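Side-chain contacts in Alr3699 protein (Nostoc sp., PDB 4XSO), which is probably a glycosyltransferase built on the two-domain GT-B fold: residues Q361-A364 against S365-D369; V370-I373 against N374-A378. All blocks are in the same frame, centred on the assembly; numbering follows the deposited sequence.

Contact 1 of 2, residues Q361-A364 against S365-D369; sequences QAIA and SQRFD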
loop_
_atom_site.group_PDB
_atom_site.type_symbol
_atom_site.label_atom_id
_atom_site.label_comp_id
_atom_site.label_asym_id
_atom_site.label_seq_id
_atom_site.Cartn_x
_atom_site.Cartn_y
_atom_site.Cartn_z
ATOM N N GLN A 361 34.257 4.247 30.817
ATOM C CA GLN A 361 33.803 5.619 30.630
ATOM C C GLN A 361 34.486 6.234 29.431
ATOM O O GLN A 361 33.819 6.899 28.647
ATOM C CB GLN A 361 33.994 6.477 31.903
ATOM C CG GLN A 361 33.250 7.790 31.810
ATOM C CD GLN A 361 33.176 8.510 33.164
ATOM O OE1 GLN A 361 34.186 8.910 33.687
ATOM N NE2 GLN A 361 31.963 8.595 33.768
ATOM N N ALA A 362 35.803 6.025 29.313
ATOM C CA ALA A 362 36.621 6.643 28.242
ATOM C C ALA A 362 36.182 6.111 26.886
ATOM O O ALA A 362 35.987 6.903 25.978
ATOM C CB ALA A 362 38.115 6.348 28.424
ATOM N N ILE A 363 36.082 4.767 26.732
ATOM C CA ILE A 363 35.732 4.229 25.469
ATOM C C ILE A 363 34.274 4.561 25.095
ATOM O O ILE A 363 33.994 4.871 23.932
ATOM C CB ILE A 363 36.094 2.697 25.349
ATOM C CG1 ILE A 363 35.806 2.173 23.926
ATOM C CG2 ILE A 363 35.325 1.823 26.295
ATOM C CD1 ILE A 363 36.766 2.752 22.922
ATOM N N ALA A 364 33.340 4.520 26.038
ATOM C CA ALA A 364 31.937 4.761 25.690
ATOM C C ALA A 364 31.732 6.267 25.304
ATOM O O ALA A 364 30.889 6.641 24.458
ATOM C CB ALA A 364 31.045 4.381 26.873
ATOM N N SER A 365 32.482 7.134 25.968
ATOM C CA SER A 365 32.394 8.561 25.663
ATOM C C SER A 365 32.843 8.791 24.204
ATOM O O SER A 365 32.306 9.633 23.496
ATOM C CB SER A 365 33.280 9.353 26.656
ATOM O OG SER A 365 32.694 9.229 27.945
ATOM N N GLN A 366 33.872 8.061 23.803
ATOM C CA GLN A 366 34.356 8.161 22.440
ATOM C C GLN A 366 33.352 7.617 21.401
ATOM O O GLN A 366 33.093 8.285 20.380
ATOM C CB GLN A 366 35.776 7.566 22.345
ATOM C CG GLN A 366 36.327 7.391 20.939
ATOM C CD GLN A 366 37.457 6.358 20.877
ATOM O OE1 GLN A 366 38.441 6.467 21.603
ATOM N NE2 GLN A 366 37.298 5.335 20.034
ATOM N N ARG A 367 32.818 6.411 21.614
ATOM C CA ARG A 367 31.959 5.738 20.608
ATOM C C ARG A 367 30.503 6.128 20.552
ATOM O O ARG A 367 29.895 6.003 19.539
ATOM C CB ARG A 367 32.029 4.210 20.923
ATOM C CG ARG A 367 33.462 3.663 20.902
ATOM C CD ARG A 367 33.523 2.141 21.255
ATOM N NE ARG A 367 32.816 1.380 20.223
ATOM C CZ ARG A 367 32.398 0.116 20.329
ATOM N NH1 ARG A 367 32.603 -0.600 21.415
ATOM N NH2 ARG A 367 31.739 -0.428 19.310
ATOM N N PHE A 368 29.892 6.524 21.680
ATOM C CA PHE A 368 28.456 6.661 21.783
ATOM C C PHE A 368 27.995 8.094 22.160
ATOM O O PHE A 368 26.834 8.320 22.510
ATOM C CB PHE A 368 27.939 5.658 22.778
ATOM C CG PHE A 368 28.431 4.277 22.499
ATOM C CD1 PHE A 368 28.098 3.643 21.318
ATOM C CD2 PHE A 368 29.275 3.643 23.382
ATOM C CE1 PHE A 368 28.577 2.337 21.080
ATOM C CE2 PHE A 368 29.789 2.349 23.131
ATOM C CZ PHE A 368 29.438 1.706 22.014
ATOM N N ASP A 369 28.908 9.051 22.044
ATOM C CA ASP A 369 28.550 10.470 22.263
ATOM C C ASP A 369 27.507 10.893 21.230
ATOM O O ASP A 369 27.719 10.753 20.035
ATOM C CB ASP A 369 29.810 11.308 22.218
ATOM C CG ASP A 369 29.578 12.776 22.591
ATOM O OD1 ASP A 369 28.431 13.246 22.632
ATOM O OD2 ASP A 369 30.615 13.437 22.858
#

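Contact 2 of 2, residues V370-I373 against N374-A378; sequences VVTI and NQQIA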
loop_
_atom_site.group_PDB
_atom_site.type_symbol
_atom_site.label_atom_id
_atom_site.label_comp_id
_atom_site.label_asym_id
_atom_site.label_seq_id
_atom_site.Cartn_x
_atom_site.Cartn_y
_atom_site.Cartn_z
ATOM N N VAL A 370 26.359 11.325 21.711
ATOM C CA VAL A 370 25.297 11.807 20.847
ATOM C C VAL A 370 25.737 12.881 19.866
ATOM O O VAL A 370 25.180 12.911 18.774
ATOM C CB VAL A 370 24.046 12.264 21.630
ATOM C CG1 VAL A 370 24.257 13.627 22.308
ATOM C CG2 VAL A 370 22.823 12.264 20.707
ATOM N N VAL A 371 26.779 13.669 20.190
ATOM C CA VAL A 371 27.300 14.670 19.249
ATOM C C VAL A 371 27.919 14.018 18.056
ATOM O O VAL A 371 27.593 14.343 16.908
ATOM C CB VAL A 371 28.308 15.676 19.897
ATOM C CG1 VAL A 371 28.850 16.654 18.859
ATOM C CG2 VAL A 371 27.629 16.423 21.026
ATOM N N THR A 372 28.682 12.985 18.300
ATOM C CA THR A 372 29.297 12.259 17.234
ATOM C C THR A 372 28.275 11.473 16.423
ATOM O O THR A 372 28.315 11.509 15.162
ATOM C CB THR A 372 30.337 11.286 17.815
ATOM O OG1 THR A 372 31.191 12.031 18.689
ATOM C CG2 THR A 372 31.109 10.534 16.719
ATOM N N ILE A 373 27.364 10.792 17.127
ATOM C CA ILE A 373 26.320 10.010 16.451
ATOM C C ILE A 373 25.494 10.935 15.590
ATOM O O ILE A 373 25.191 10.584 14.466
ATOM C CB ILE A 373 25.442 9.253 17.458
ATOM C CG1 ILE A 373 26.280 8.203 18.175
ATOM C CG2 ILE A 373 24.152 8.713 16.902
ATOM C CD1 ILE A 373 27.161 7.373 17.317
ATOM N N ASN A 374 25.054 12.080 16.126
ATOM C CA ASN A 374 24.234 13.004 15.296
ATOM C C ASN A 374 24.971 13.492 14.064
ATOM O O ASN A 374 24.346 13.614 13.009
ATOM C CB ASN A 374 23.749 14.214 16.081
ATOM C CG ASN A 374 22.621 13.898 16.987
ATOM O OD1 ASN A 374 21.920 12.852 16.846
ATOM N ND2 ASN A 374 22.422 14.787 17.959
ATOM N N GLN A 375 26.294 13.698 14.166
ATOM C CA GLN A 375 27.116 14.058 13.001
ATOM C C GLN A 375 27.091 12.928 11.957
ATOM O O GLN A 375 26.949 13.161 10.754
ATOM C CB GLN A 375 28.559 14.308 13.387
ATOM C CG GLN A 375 28.707 15.481 14.336
ATOM C CD GLN A 375 30.141 15.790 14.818
ATOM O OE1 GLN A 375 31.025 14.911 14.904
ATOM N NE2 GLN A 375 30.354 17.056 15.180
ATOM N N GLN A 376 27.253 11.704 12.415
ATOM C CA GLN A 376 27.203 10.557 11.484
ATOM C C GLN A 376 25.846 10.486 10.756
ATOM O O GLN A 376 25.755 10.313 9.528
ATOM C CB GLN A 376 27.432 9.283 12.294
ATOM C CG GLN A 376 28.859 9.170 12.710
ATOM C CD GLN A 376 29.081 8.007 13.645
ATOM O OE1 GLN A 376 28.227 7.099 13.803
ATOM N NE2 GLN A 376 30.231 8.025 14.294
ATOM N N ILE A 377 24.762 10.601 11.512
ATOM C CA ILE A 377 23.450 10.615 10.886
ATOM C C ILE A 377 23.326 11.755 9.835
ATOM O O ILE A 377 22.896 11.514 8.704
ATOM C CB ILE A 377 22.352 10.694 11.980
ATOM C CG1 ILE A 377 22.321 9.376 12.787
ATOM C CG2 ILE A 377 21.007 10.968 11.363
ATOM C CD1 ILE A 377 21.321 9.353 13.926
ATOM N N ALA A 378 23.698 12.980 10.218
ATOM C CA ALA A 378 23.600 14.162 9.329
ATOM C C ALA A 378 24.455 13.933 8.059
ATOM O O ALA A 378 23.987 14.135 6.964
ATOM C CB ALA A 378 24.109 15.407 10.044
#

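Contact 1 of 2, residues Q361-A364 against S365-D369
Gln361 O is gripped by two donors of the same residue: Ser365 OG comes within 2.7 Å of it, while Ser365 N makes the ordinary i to i+4 helix bond from the opposite face of the carbonyl plane. The serine hydroxyl gets there because OG turns back beside its own backbone N, anti to the carbonyl carbon (chi1 -67°). Gln361 itself sends its amide elsewhere, NE2 bonding to Leu305 O. This is i to i+4 packing near the end of helix 350-368, which lies against helix 298-305 in the second half of the GT-B fold. Ile363 and Arg367, one turn apart, lie side by side and point the same way, with Ile363 CG1 3.5 Å from Arg367 CD. Ile363 CD1 also closes on that methylene and comes to 3.9 Å from NE2 of Gln366, whose side chain crosses that of Ile363 at a slant. The arginine chain then bends at chi3 (64°), so that Phe368 CZ sits over the centre of one guanidinium face, 3.7 Å above its plane. Arg367 CB in turn lies over one face of the Phe368 ring, and Ala364 CB meets that ring at its edge, 4.0 Å from CD2. The last turns of the helix therefore hold a carbonyl with two donors at Gln361, and an arginine whose aliphatic part packs against Ile363 and Phe368 while NH1 bonds to Glu320 O.

Contact 2 of 2, residues V370-I373 against N374-A378
Asn374 lies one turn after Val370 near the start of helix 370-382, the C-terminal helix of this GT-B fold, and the two side chains run alongside each other. From the CB of Asn374, 3.3 Å from Val370 O, the chain passes over that same carbonyl oxygen, with CG again 3.3 Å away. Beyond it the amide lies against the valine methyl: ND2 is 3.8 Å from Val370 CG2, and OD1 stands only slightly farther from that carbon. CG2 can meet the amide because it is anti to the valine backbone N, leaving CG1 in the cramped place between N and the carbonyl carbon (chi1 75°). Val370 O takes its helix bond from the backbone N of Asn374; ND2 is badly angled for a second one. On another side of the helix Gln376 splits its amide between two neighbours, NE2 approaching Thr372 CG2 at 3.6 Å and OE1 facing Ile373 CD1. Polar ends thus rest on methyl groups here. Pro31 packs on Asn374, and Ile178 touches both Gln376 and the buried Ile377. Ile373 slants across Ile377, its CG2 4.2 Å from Ile377 CD1.

Along the chain, the two contacts come in series, neither nesting nor crossing, and neither closes a loop; each is built from i to i+4 contacts along a helix. Contact 1 finishes helix 350-368, which packs on helix 298-305 of the second family domain; contact 2 opens helix 370-382 directly afterwards. At the last residue of contact 1, Asp369, the chain passes from one helix to the next, and OD1 bonds to Val371 N and caps the start of the second helix. Their centres are 13 Å apart, and they touch where Arg367 O meets Ile373 CD1 at 3.8 Å. Backbone hydrogen bonds between Phe182 and both Phe368 and Val370 fasten the junction, while Pro31 and Tyr32 bring the first family domain against residues 374-378.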